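Local coordinates for protein myosin-17 (Arabidopsis thaliana, PDB 7KFL) that probably recognises cargo through its globular tail, the crystallised cargo-binding domain of a plant class XI myosin motor, at residues E10-L15 against F54-Q59; V35-L40 against R44-E49; D69-L74 against N223-L228; K165-I170 against F243-S248. All coordinates share one frame; numbering follows the deposited sequence.

The four contacts run along an elongated, mostly helical globular tail. Interaction 1 pairs helix 4-20 with helix 53-65 near one end, and interaction 2, nested within the loop that it closes, folds the loop 44-49 back on the end of helix 31-43; their centres are about 11 Å apart and they touch, with Ile-57 packing on Ile-36 and Leu-15 on Cys-39. Interactions 3 and 4 lie nearer the middle, about 12 Å apart between centres: Ile-166 and Ile-170 of helix 150-186 meet Leu-74, while Phe-243 of helix 236-260 meets Leu-226 of helix 205-231. The centres of interactions 1 and 4 are about 29 Å apart, their nearest atoms about 8 Å, without touching.

Interaction 1. Residues E10-L15 against F54-Q59; sequences ENQDLL and FDRIIQ
Segments 10-15 and 54-59, of helices 4-20 and 53-65, run in nearly the same direction, their axes inclined by 22° and 10.2 Å apart at closest approach, with Gln-12 facing Arg-56 and Leu-15 facing Ile-57. Arg-56 is long and flexible enough to reach Asp-13, whose CB points away from segment 54-59; a chain bent at its second and third torsions (chi3 56°) swings the guanidinium round. There NH1 donates to OD1 of Asp-13 over 3.0 Å in an almost straight bond, while NH2 of Arg-56 adds a weak second bond to the same OD1 at 3.5 Å. The oxygen lies almost in the guanidinium plane, at its edge, yet the guanidinium approaches it from above the carboxylate, the two planes being 85° apart. Gln-12 extends across the arginine chain at about a right angle, its OE1 4.2 Å from CD of Arg-56, and also touches Thr-51 and Ser-52. On the buried side, branched aliphatic chains suit the setting: CD2 of Leu-15 meets CD1 of Ile-57 at 4.5 Å, a light contact completed by Cys-39 and Ile-36 of helix 31-43. Because the salt bridge rests on one carboxylate oxygen met from above its plane, it is probably more electrostatic than directional, and on this partly exposed side water may compete for it, whereas the apolar pair is buried.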
# COMPACT_ATOMS: atom_id res chain seq x y z
N GLU A 10 -12.73 27.01 -25.54
CA GLU A 10 -12.91 28.02 -24.46
C GLU A 10 -13.41 27.32 -23.19
O GLU A 10 -12.84 27.59 -22.12
CB GLU A 10 -13.87 29.14 -24.90
CG GLU A 10 -14.61 29.80 -23.75
CD GLU A 10 -15.44 31.02 -24.12
OE1 GLU A 10 -16.31 30.89 -25.00
OE2 GLU A 10 -15.22 32.09 -23.52
N ASN A 11 -14.43 26.47 -23.33
CA ASN A 11 -15.07 25.72 -22.21
C ASN A 11 -14.06 24.76 -21.57
O ASN A 11 -14.05 24.67 -20.33
CB ASN A 11 -16.31 24.95 -22.68
CG ASN A 11 -17.51 25.85 -22.92
OD1 ASN A 11 -17.49 27.03 -22.58
ND2 ASN A 11 -18.56 25.30 -23.51
N GLN A 12 -13.27 24.06 -22.39
CA GLN A 12 -12.23 23.10 -21.93
C GLN A 12 -11.10 23.88 -21.23
O GLN A 12 -10.66 23.41 -20.16
CB GLN A 12 -11.71 22.27 -23.10
CG GLN A 12 -12.74 21.28 -23.63
CD GLN A 12 -12.37 20.70 -24.97
OE1 GLN A 12 -11.22 20.71 -25.39
NE2 GLN A 12 -13.37 20.16 -25.67
N ASP A 13 -10.67 25.01 -21.80
CA ASP A 13 -9.66 25.93 -21.21
C ASP A 13 -10.13 26.39 -19.82
O ASP A 13 -9.27 26.53 -18.93
CB ASP A 13 -9.40 27.15 -22.11
CG ASP A 13 -8.23 26.98 -23.07
OD1 ASP A 13 -7.17 26.49 -22.63
OD2 ASP A 13 -8.39 27.36 -24.25
N LEU A 14 -11.44 26.60 -19.66
CA LEU A 14 -12.07 27.05 -18.39
C LEU A 14 -11.97 25.95 -17.33
O LEU A 14 -11.51 26.26 -16.21
CB LEU A 14 -13.54 27.43 -18.65
CG LEU A 14 -13.88 28.92 -18.56
CD1 LEU A 14 -13.71 29.42 -17.13
CD2 LEU A 14 -13.04 29.74 -19.53
N LEU A 15 -12.39 24.72 -17.66
CA LEU A 15 -12.41 23.56 -16.73
C LEU A 15 -10.98 23.27 -16.25
O LEU A 15 -10.80 23.09 -15.04
CB LEU A 15 -13.02 22.34 -17.43
CG LEU A 15 -13.23 21.10 -16.55
CD1 LEU A 15 -14.16 21.41 -15.38
CD2 LEU A 15 -13.77 19.94 -17.37
N PHE A 54 -11.39 15.07 -22.56
CA PHE A 54 -10.89 13.91 -21.77
C PHE A 54 -9.36 13.95 -21.71
O PHE A 54 -8.80 13.82 -20.61
CB PHE A 54 -11.40 12.60 -22.36
CG PHE A 54 -12.90 12.45 -22.34
CD1 PHE A 54 -13.59 12.42 -21.15
CD2 PHE A 54 -13.62 12.35 -23.52
CE1 PHE A 54 -14.97 12.29 -21.13
CE2 PHE A 54 -15.00 12.22 -23.51
CZ PHE A 54 -15.67 12.19 -22.31
N ASP A 55 -8.70 14.13 -22.87
CA ASP A 55 -7.22 14.25 -22.99
C ASP A 55 -6.72 15.34 -22.05
O ASP A 55 -5.69 15.12 -21.37
CB ASP A 55 -6.80 14.56 -24.43
CG ASP A 55 -6.73 13.34 -25.34
OD1 ASP A 55 -6.82 12.21 -24.82
OD2 ASP A 55 -6.59 13.54 -26.56
N ARG A 56 -7.41 16.48 -22.00
CA ARG A 56 -6.98 17.70 -21.27
C ARG A 56 -7.13 17.49 -19.76
O ARG A 56 -6.26 17.99 -19.02
CB ARG A 56 -7.76 18.91 -21.78
CG ARG A 56 -7.46 19.25 -23.23
CD ARG A 56 -7.51 20.73 -23.52
NE ARG A 56 -6.62 21.50 -22.66
CZ ARG A 56 -6.61 22.82 -22.57
NH1 ARG A 56 -7.44 23.55 -23.30
NH2 ARG A 56 -5.77 23.42 -21.74
N ILE A 57 -8.18 16.79 -19.33
CA ILE A 57 -8.35 16.33 -17.92
C ILE A 57 -7.13 15.47 -17.55
O ILE A 57 -6.49 15.77 -16.52
CB ILE A 57 -9.68 15.57 -17.72
CG1 ILE A 57 -10.89 16.51 -17.81
CG2 ILE A 57 -9.67 14.80 -16.40
CD1 ILE A 57 -12.22 15.79 -17.91
N ILE A 58 -6.83 14.46 -18.36
CA ILE A 58 -5.73 13.48 -18.12
C ILE A 58 -4.40 14.24 -18.05
O ILE A 58 -3.62 13.98 -17.11
CB ILE A 58 -5.72 12.37 -19.19
CG1 ILE A 58 -6.96 11.48 -19.11
CG2 ILE A 58 -4.44 11.55 -19.13
CD1 ILE A 58 -7.04 10.63 -17.86
N GLN A 59 -4.15 15.14 -19.01
CA GLN A 59 -2.90 15.95 -19.10
C GLN A 59 -2.74 16.79 -17.83
O GLN A 59 -1.61 16.89 -17.32
CB GLN A 59 -2.94 16.84 -20.35
CG GLN A 59 -2.67 16.07 -21.64
CD GLN A 59 -3.09 16.84 -22.87
OE1 GLN A 59 -3.48 18.00 -22.81
NE2 GLN A 59 -3.00 16.18 -24.02

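Interaction 2. Residues V35-L40 against R44-E49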
# COMPACT_ATOMS: atom_id res chain seq x y z
N VAL A 35 -17.19 18.51 -10.19
CA VAL A 35 -17.17 19.62 -11.19
C VAL A 35 -16.92 19.03 -12.58
O VAL A 35 -17.66 19.39 -13.51
CB VAL A 35 -16.13 20.69 -10.82
CG1 VAL A 35 -15.84 21.65 -11.97
CG2 VAL A 35 -16.54 21.47 -9.58
N ILE A 36 -15.90 18.17 -12.71
CA ILE A 36 -15.53 17.48 -13.99
C ILE A 36 -16.76 16.73 -14.51
O ILE A 36 -17.18 17.01 -15.65
CB ILE A 36 -14.31 16.55 -13.80
CG1 ILE A 36 -13.01 17.35 -13.67
CG2 ILE A 36 -14.22 15.54 -14.93
CD1 ILE A 36 -11.87 16.56 -13.07
N TYR A 37 -17.32 15.83 -13.69
CA TYR A 37 -18.44 14.92 -14.05
C TYR A 37 -19.63 15.72 -14.60
O TYR A 37 -20.18 15.32 -15.64
CB TYR A 37 -18.88 14.09 -12.84
CG TYR A 37 -20.02 13.14 -13.13
CD1 TYR A 37 -19.87 12.10 -14.03
CD2 TYR A 37 -21.25 13.29 -12.51
CE1 TYR A 37 -20.90 11.23 -14.31
CE2 TYR A 37 -22.30 12.42 -12.77
CZ TYR A 37 -22.12 11.39 -13.68
OH TYR A 37 -23.15 10.53 -13.95
N LYS A 38 -20.00 16.81 -13.91
CA LYS A 38 -21.21 17.61 -14.21
C LYS A 38 -21.05 18.35 -15.55
O LYS A 38 -22.02 18.32 -16.34
CB LYS A 38 -21.50 18.58 -13.07
CG LYS A 38 -22.06 17.91 -11.82
CD LYS A 38 -22.59 18.88 -10.80
CE LYS A 38 -23.37 18.18 -9.70
NZ LYS A 38 -23.54 19.06 -8.53
N CYS A 39 -19.90 18.97 -15.79
CA CYS A 39 -19.54 19.62 -17.08
C CYS A 39 -19.72 18.61 -18.23
O CYS A 39 -20.41 18.96 -19.21
CB CYS A 39 -18.10 20.13 -17.07
SG CYS A 39 -17.85 21.54 -15.96
N LEU A 40 -19.13 17.42 -18.10
CA LEU A 40 -19.17 16.35 -19.12
C LEU A 40 -20.62 15.90 -19.32
O LEU A 40 -20.99 15.57 -20.47
CB LEU A 40 -18.28 15.18 -18.68
CG LEU A 40 -16.79 15.49 -18.52
CD1 LEU A 40 -16.03 14.23 -18.15
CD2 LEU A 40 -16.20 16.10 -19.78
N ARG A 44 -22.71 16.83 -22.60
CA ARG A 44 -22.97 15.49 -23.19
C ARG A 44 -21.69 14.97 -23.85
O ARG A 44 -21.77 14.41 -24.96
CB ARG A 44 -24.15 15.56 -24.17
CG ARG A 44 -25.44 16.10 -23.56
CD ARG A 44 -26.51 16.37 -24.60
NE ARG A 44 -26.92 15.17 -25.32
CZ ARG A 44 -27.90 14.34 -24.95
NH1 ARG A 44 -28.59 14.55 -23.85
NH2 ARG A 44 -28.17 13.28 -25.70
N SER A 45 -20.54 15.16 -23.19
CA SER A 45 -19.18 14.80 -23.68
C SER A 45 -19.00 13.28 -23.71
O SER A 45 -18.08 12.81 -24.42
CB SER A 45 -18.11 15.46 -22.84
OG SER A 45 -18.13 16.87 -23.02
N PHE A 46 -19.82 12.54 -22.96
CA PHE A 46 -19.82 11.06 -22.94
C PHE A 46 -20.42 10.53 -24.25
O PHE A 46 -20.16 9.36 -24.58
CB PHE A 46 -20.57 10.52 -21.72
CG PHE A 46 -19.96 10.88 -20.38
CD1 PHE A 46 -18.61 10.69 -20.13
CD2 PHE A 46 -20.75 11.38 -19.36
CE1 PHE A 46 -18.06 11.01 -18.90
CE2 PHE A 46 -20.20 11.70 -18.13
CZ PHE A 46 -18.86 11.52 -17.90
N GLU A 47 -21.18 11.36 -24.97
CA GLU A 47 -21.98 10.95 -26.16
C GLU A 47 -21.40 11.51 -27.47
O GLU A 47 -21.94 11.15 -28.53
CB GLU A 47 -23.43 11.41 -25.98
CG GLU A 47 -24.20 10.57 -24.98
CD GLU A 47 -25.53 11.17 -24.53
OE1 GLU A 47 -25.50 12.20 -23.82
OE2 GLU A 47 -26.58 10.61 -24.90
N VAL A 48 -20.34 12.33 -27.42
CA VAL A 48 -19.66 12.87 -28.64
C VAL A 48 -18.67 11.82 -29.16
O VAL A 48 -18.03 11.15 -28.34
CB VAL A 48 -18.97 14.22 -28.40
CG1 VAL A 48 -19.95 15.26 -27.88
CG2 VAL A 48 -17.77 14.12 -27.48
N GLU A 49 -18.55 11.72 -30.49
CA GLU A 49 -17.72 10.70 -31.19
C GLU A 49 -16.24 11.12 -31.15
O GLU A 49 -15.39 10.23 -31.33
CB GLU A 49 -18.20 10.53 -32.63
CG GLU A 49 -19.65 10.06 -32.74
CD GLU A 49 -19.87 8.57 -32.55
OE1 GLU A 49 -18.88 7.82 -32.43
OE2 GLU A 49 -21.05 8.16 -32.52
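The Phe-46 ring carries CB of Leu-40 over one face, 3.8 Å above the plane and displaced toward the rim, in a CH-pi contact. CD1 of the same leucine lies 3.9 Å from CE1 of Phe-46, and the two side chains cross at about a right angle. The Tyr-37 ring comes in obliquely, its CE1 3.9 Å from CE2 of Phe-46. With CG anti to the backbone N (chi1 180°), Tyr-37 reaches back from a CB that points away from the loop, and its hydroxyl is hydrogen-bonded to OG1 of Thr-91. Aromatic and aliphatic groups suit this buried place, where Leu-88 also packs on Phe-46.

The chain leaves helix 31-43 at Arg-44, whose positive phi of 62° breaks the helical path. The N-H of Ser-45 then returns to the carbonyl O of Leu-40 over 2.8 Å, in the carbonyl plane; this 6→1 bond and the positive phi are those of a Schellman-type helix end. A type I beta turn from Arg-44 to Glu-47 carries the chain onward. A small side chain fits at Ser-45, where CB rests 3.7 Å from CD2 of Leu-40 and Val-53 of the next helix lies alongside.

Within the turn, Glu-47 lies over the Arg-44 guanidinium, OE1 3.3 Å above its plane, while NH2 of Arg-44 pairs with OE2 of Glu-47 through charge alone. Backbone bonding between Phe-46 and Lys-149 ties the loop to the approach to helix 150-186.

Interaction 3. Residues D69-L74 against N223-L228; sequences DNNEVL and NSYLNL
The first turn of the helix that starts at Asn-71 comes up beside the helical segment 223-228, and the backbones are nearest where CA of Glu-72 lies 7.1 Å from CA of Leu-228. Two side chains from each segment fill the interval. Asn-71 directs its CB toward the other helix; its side chain and that of Tyr-225 cross at about a right angle, meeting near the CE2 and OH end of the tyrosine, with amide and ring planes 84° apart. ND2 donates to OH of Tyr-225 over 3.2 Å; the bond is bent, 139° at the hydrogen, and the hydroxyl is tilted from the amide plane. The amide oxygen is close as well, OD1 lying 3.4 Å from CE2 of Tyr-225. A short amide suits this place because it can serve two partners: OD1 also accepts a weak bond from Asn-173. The tyrosine hydroxyl, for its part, is hydrogen-bonded to OE1 of Glu-177, so the pair belongs to a polar cluster along helix 150-186.

The fold here is a mainly helical bundle, in which the long helix 150-186 runs beside both segments: Leu-74 packs on its Ile-166 and Ile-170, while Tyr-225 packs on Leu-174.

Leu-228 supplies the apolar half. Its CG stands opposite the backbone N (chi1 174°), and its two methyls rest on the first helical turn: CD2 lies 3.6 Å from the backbone O of Asn-71, and CD1 4.1 Å from CA of Glu-72. The aliphatic CG of Glu-72 also meets that CD1, while the rest of the extended glutamate runs on along the exposed side.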
# COMPACT_ATOMS: atom_id res chain seq x y z
N ASP A 69 8.25 16.39 -4.52
CA ASP A 69 7.44 16.41 -3.27
C ASP A 69 5.97 16.52 -3.67
O ASP A 69 5.36 17.59 -3.48
CB ASP A 69 7.90 17.53 -2.33
CG ASP A 69 7.54 17.30 -0.87
OD1 ASP A 69 6.65 16.46 -0.61
OD2 ASP A 69 8.15 17.96 -0.01
N ASN A 70 5.43 15.42 -4.22
CA ASN A 70 4.10 15.35 -4.88
C ASN A 70 3.09 14.66 -3.96
O ASN A 70 2.04 14.22 -4.47
CB ASN A 70 4.19 14.63 -6.23
CG ASN A 70 4.94 13.31 -6.16
OD1 ASN A 70 5.41 12.90 -5.10
ND2 ASN A 70 5.06 12.64 -7.29
N ASN A 71 3.37 14.57 -2.65
CA ASN A 71 2.56 13.77 -1.69
C ASN A 71 1.16 14.37 -1.55
O ASN A 71 0.18 13.60 -1.60
CB ASN A 71 3.26 13.63 -0.34
CG ASN A 71 4.13 12.39 -0.26
OD1 ASN A 71 3.77 11.34 -0.78
ND2 ASN A 71 5.28 12.50 0.39
N GLU A 72 1.07 15.70 -1.40
CA GLU A 72 -0.21 16.43 -1.19
C GLU A 72 -1.05 16.35 -2.47
O GLU A 72 -2.25 16.03 -2.36
CB GLU A 72 0.07 17.88 -0.80
CG GLU A 72 0.80 18.02 0.53
CD GLU A 72 0.97 19.45 1.01
OE1 GLU A 72 -0.00 20.24 0.89
OE2 GLU A 72 2.07 19.79 1.51
N VAL A 73 -0.44 16.61 -3.63
CA VAL A 73 -1.11 16.61 -4.96
C VAL A 73 -1.51 15.17 -5.34
O VAL A 73 -2.54 15.02 -6.03
CB VAL A 73 -0.24 17.27 -6.04
CG1 VAL A 73 1.04 16.50 -6.32
CG2 VAL A 73 -1.01 17.51 -7.33
N LEU A 74 -0.74 14.16 -4.90
CA LEU A 74 -1.03 12.72 -5.16
C LEU A 74 -2.24 12.27 -4.33
O LEU A 74 -3.14 11.63 -4.90
CB LEU A 74 0.20 11.87 -4.82
CG LEU A 74 1.24 11.74 -5.94
CD1 LEU A 74 2.54 11.18 -5.39
CD2 LEU A 74 0.72 10.87 -7.07
N ASN A 223 1.91 7.49 10.16
CA ASN A 223 0.83 8.41 10.63
C ASN A 223 0.73 9.63 9.71
O ASN A 223 -0.40 10.07 9.45
CB ASN A 223 1.03 8.84 12.09
CG ASN A 223 0.44 7.88 13.10
OD1 ASN A 223 -0.48 7.13 12.79
ND2 ASN A 223 0.96 7.89 14.31
N SER A 224 1.87 10.17 9.25
CA SER A 224 1.93 11.31 8.30
C SER A 224 1.07 11.00 7.07
O SER A 224 0.16 11.79 6.76
CB SER A 224 3.34 11.62 7.89
OG SER A 224 4.15 11.86 9.03
N TYR A 225 1.35 9.86 6.42
CA TYR A 225 0.67 9.42 5.17
C TYR A 225 -0.79 9.09 5.48
O TYR A 225 -1.66 9.46 4.67
CB TYR A 225 1.43 8.26 4.52
CG TYR A 225 2.70 8.68 3.81
CD1 TYR A 225 3.82 9.06 4.53
CD2 TYR A 225 2.78 8.71 2.43
CE1 TYR A 225 4.99 9.45 3.90
CE2 TYR A 225 3.94 9.10 1.78
CZ TYR A 225 5.05 9.47 2.52
OH TYR A 225 6.21 9.86 1.91
N LEU A 226 -1.06 8.46 6.63
CA LEU A 226 -2.44 8.16 7.09
C LEU A 226 -3.24 9.47 7.19
O LEU A 226 -4.33 9.54 6.60
CB LEU A 226 -2.39 7.43 8.43
CG LEU A 226 -3.75 7.11 9.07
CD1 LEU A 226 -4.64 6.33 8.12
CD2 LEU A 226 -3.57 6.34 10.37
N ASN A 227 -2.69 10.48 7.88
CA ASN A 227 -3.38 11.77 8.17
C ASN A 227 -3.53 12.58 6.87
O ASN A 227 -4.55 13.29 6.74
CB ASN A 227 -2.65 12.56 9.25
CG ASN A 227 -2.70 11.90 10.61
OD1 ASN A 227 -3.72 11.31 10.98
ND2 ASN A 227 -1.62 12.00 11.37
N LEU A 228 -2.55 12.48 5.96
CA LEU A 228 -2.54 13.18 4.65
C LEU A 228 -3.66 12.64 3.76
O LEU A 228 -4.21 13.42 2.96
CB LEU A 228 -1.17 12.98 3.99
CG LEU A 228 -1.04 13.53 2.57
CD1 LEU A 228 -1.28 15.03 2.53
CD2 LEU A 228 0.33 13.20 1.99

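Interaction 4. Residues K165-I170 against F243-S248; sequences KIYGMI and FTQIFS
Tyr-167 and Gln-245 carry this small contact almost alone, meeting through their polar ends while the two helix backbones stay well apart. The close part is the hydroxyl and the amide: OH of Tyr-167 donates to OE1 of Gln-245 over 2.8 Å, a bond that is weak in its geometry despite the short separation. OE1 sits in the plane of the tyrosine ring at its edge, 3.4 Å from CE1 of Tyr-167, and the amide plane is turned 61° from that of the ring. A first torsion of 169° carries the tyrosine ring into this position, a long rigid side chain with a polar tip suiting the wide gap.

The contact joins helix 150-186 to helix 236-260, whose segment 243-248 lies within the DIL region that characterises class V and class XI myosin tails, about 2 Å from the centre of the chain. Gln-245 is well placed there because its amide both accepts and donates: OE1 takes a further bond from Arg-171, its stronger partner, and NE2 donates to the backbone O of Ser-383. The positive charge of Arg-171 would be expected to polarise the amide carbonyl.

Around this polar link the two segments pack only loosely against each other. The side chain of Ile-246 comes no nearer than 5.9 Å to segment 165-170, and turns instead to Leu-174 and Ile-178 further along the same long helix. Nor does the looser side face solvent at the tyrosine: Phe-386 meets its ring edge-to-face, and Pro-385 touches both Tyr-167 and Gln-245, so residues near the C-terminus cover this buried pair.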
# COMPACT_ATOMS: atom_id res chain seq x y z
N LYS A 165 -1.44 4.35 -11.02
CA LYS A 165 -0.13 5.05 -11.02
C LYS A 165 0.00 5.90 -9.75
O LYS A 165 1.06 5.83 -9.09
CB LYS A 165 0.02 5.93 -12.26
CG LYS A 165 1.27 6.79 -12.30
CD LYS A 165 1.53 7.40 -13.66
CE LYS A 165 2.60 8.46 -13.65
NZ LYS A 165 3.94 7.89 -13.37
N ILE A 166 -1.02 6.70 -9.44
CA ILE A 166 -1.05 7.60 -8.25
C ILE A 166 -0.95 6.75 -6.98
O ILE A 166 -0.03 6.99 -6.18
CB ILE A 166 -2.30 8.51 -8.28
CG1 ILE A 166 -2.17 9.59 -9.37
CG2 ILE A 166 -2.58 9.13 -6.92
CD1 ILE A 166 -3.48 10.21 -9.79
N TYR A 167 -1.84 5.76 -6.82
CA TYR A 167 -1.82 4.77 -5.71
C TYR A 167 -0.40 4.22 -5.55
O TYR A 167 0.12 4.19 -4.41
CB TYR A 167 -2.79 3.62 -5.96
CG TYR A 167 -2.63 2.46 -5.02
CD1 TYR A 167 -1.72 1.44 -5.28
CD2 TYR A 167 -3.37 2.38 -3.85
CE1 TYR A 167 -1.56 0.37 -4.41
CE2 TYR A 167 -3.22 1.31 -2.97
CZ TYR A 167 -2.32 0.31 -3.25
OH TYR A 167 -2.17 -0.73 -2.38
N GLY A 168 0.20 3.78 -6.66
CA GLY A 168 1.56 3.20 -6.71
C GLY A 168 2.61 4.17 -6.21
O GLY A 168 3.53 3.72 -5.51
N MET A 169 2.49 5.46 -6.55
CA MET A 169 3.49 6.52 -6.24
C MET A 169 3.42 6.89 -4.75
O MET A 169 4.50 7.05 -4.14
CB MET A 169 3.26 7.77 -7.09
CG MET A 169 3.84 7.65 -8.48
SD MET A 169 3.04 8.73 -9.68
CE MET A 169 3.94 10.26 -9.40
N ILE A 170 2.21 7.01 -4.19
CA ILE A 170 2.00 7.25 -2.73
C ILE A 170 2.67 6.10 -1.96
O ILE A 170 3.53 6.39 -1.09
CB ILE A 170 0.49 7.37 -2.39
CG1 ILE A 170 -0.10 8.68 -2.92
CG2 ILE A 170 0.26 7.23 -0.89
CD1 ILE A 170 -1.61 8.75 -2.87
N PHE A 243 -1.39 0.43 3.24
CA PHE A 243 -0.69 0.09 4.50
C PHE A 243 -0.47 -1.42 4.59
O PHE A 243 0.62 -1.82 5.05
CB PHE A 243 -1.44 0.68 5.71
CG PHE A 243 -1.24 2.17 5.85
CD1 PHE A 243 0.01 2.69 6.12
CD2 PHE A 243 -2.30 3.05 5.69
CE1 PHE A 243 0.20 4.06 6.24
CE2 PHE A 243 -2.11 4.41 5.81
CZ PHE A 243 -0.86 4.91 6.09
N THR A 244 -1.43 -2.23 4.12
CA THR A 244 -1.31 -3.71 4.03
C THR A 244 -0.12 -4.06 3.13
O THR A 244 0.67 -4.93 3.51
CB THR A 244 -2.61 -4.36 3.54
OG1 THR A 244 -3.66 -3.99 4.43
CG2 THR A 244 -2.53 -5.87 3.47
N GLN A 245 -0.00 -3.39 1.98
CA GLN A 245 1.12 -3.59 1.01
C GLN A 245 2.43 -3.07 1.61
O GLN A 245 3.49 -3.63 1.27
CB GLN A 245 0.81 -2.90 -0.32
CG GLN A 245 -0.28 -3.60 -1.12
CD GLN A 245 -0.22 -3.29 -2.60
OE1 GLN A 245 0.15 -2.19 -3.01
NE2 GLN A 245 -0.60 -4.26 -3.42
N ILE A 246 2.38 -2.05 2.47
CA ILE A 246 3.58 -1.43 3.12
C ILE A 246 4.07 -2.34 4.26
O ILE A 246 5.30 -2.47 4.40
CB ILE A 246 3.26 -0.00 3.60
CG1 ILE A 246 3.12 0.96 2.42
CG2 ILE A 246 4.30 0.49 4.60
CD1 ILE A 246 4.44 1.39 1.81
N PHE A 247 3.16 -2.92 5.04
CA PHE A 247 3.50 -3.86 6.15
C PHE A 247 4.08 -5.15 5.54
O PHE A 247 5.00 -5.73 6.15
CB PHE A 247 2.30 -4.10 7.06
CG PHE A 247 2.22 -3.14 8.23
CD1 PHE A 247 2.13 -1.77 8.02
CD2 PHE A 247 2.25 -3.60 9.54
CE1 PHE A 247 2.06 -0.89 9.09
CE2 PHE A 247 2.18 -2.72 10.61
CZ PHE A 247 2.09 -1.37 10.38
N SER A 248 3.56 -5.56 4.38
CA SER A 248 4.14 -6.62 3.51
C SER A 248 5.63 -6.32 3.29
O SER A 248 6.46 -7.21 3.55
CB SER A 248 3.39 -6.72 2.20
OG SER A 248 4.28 -6.99 1.12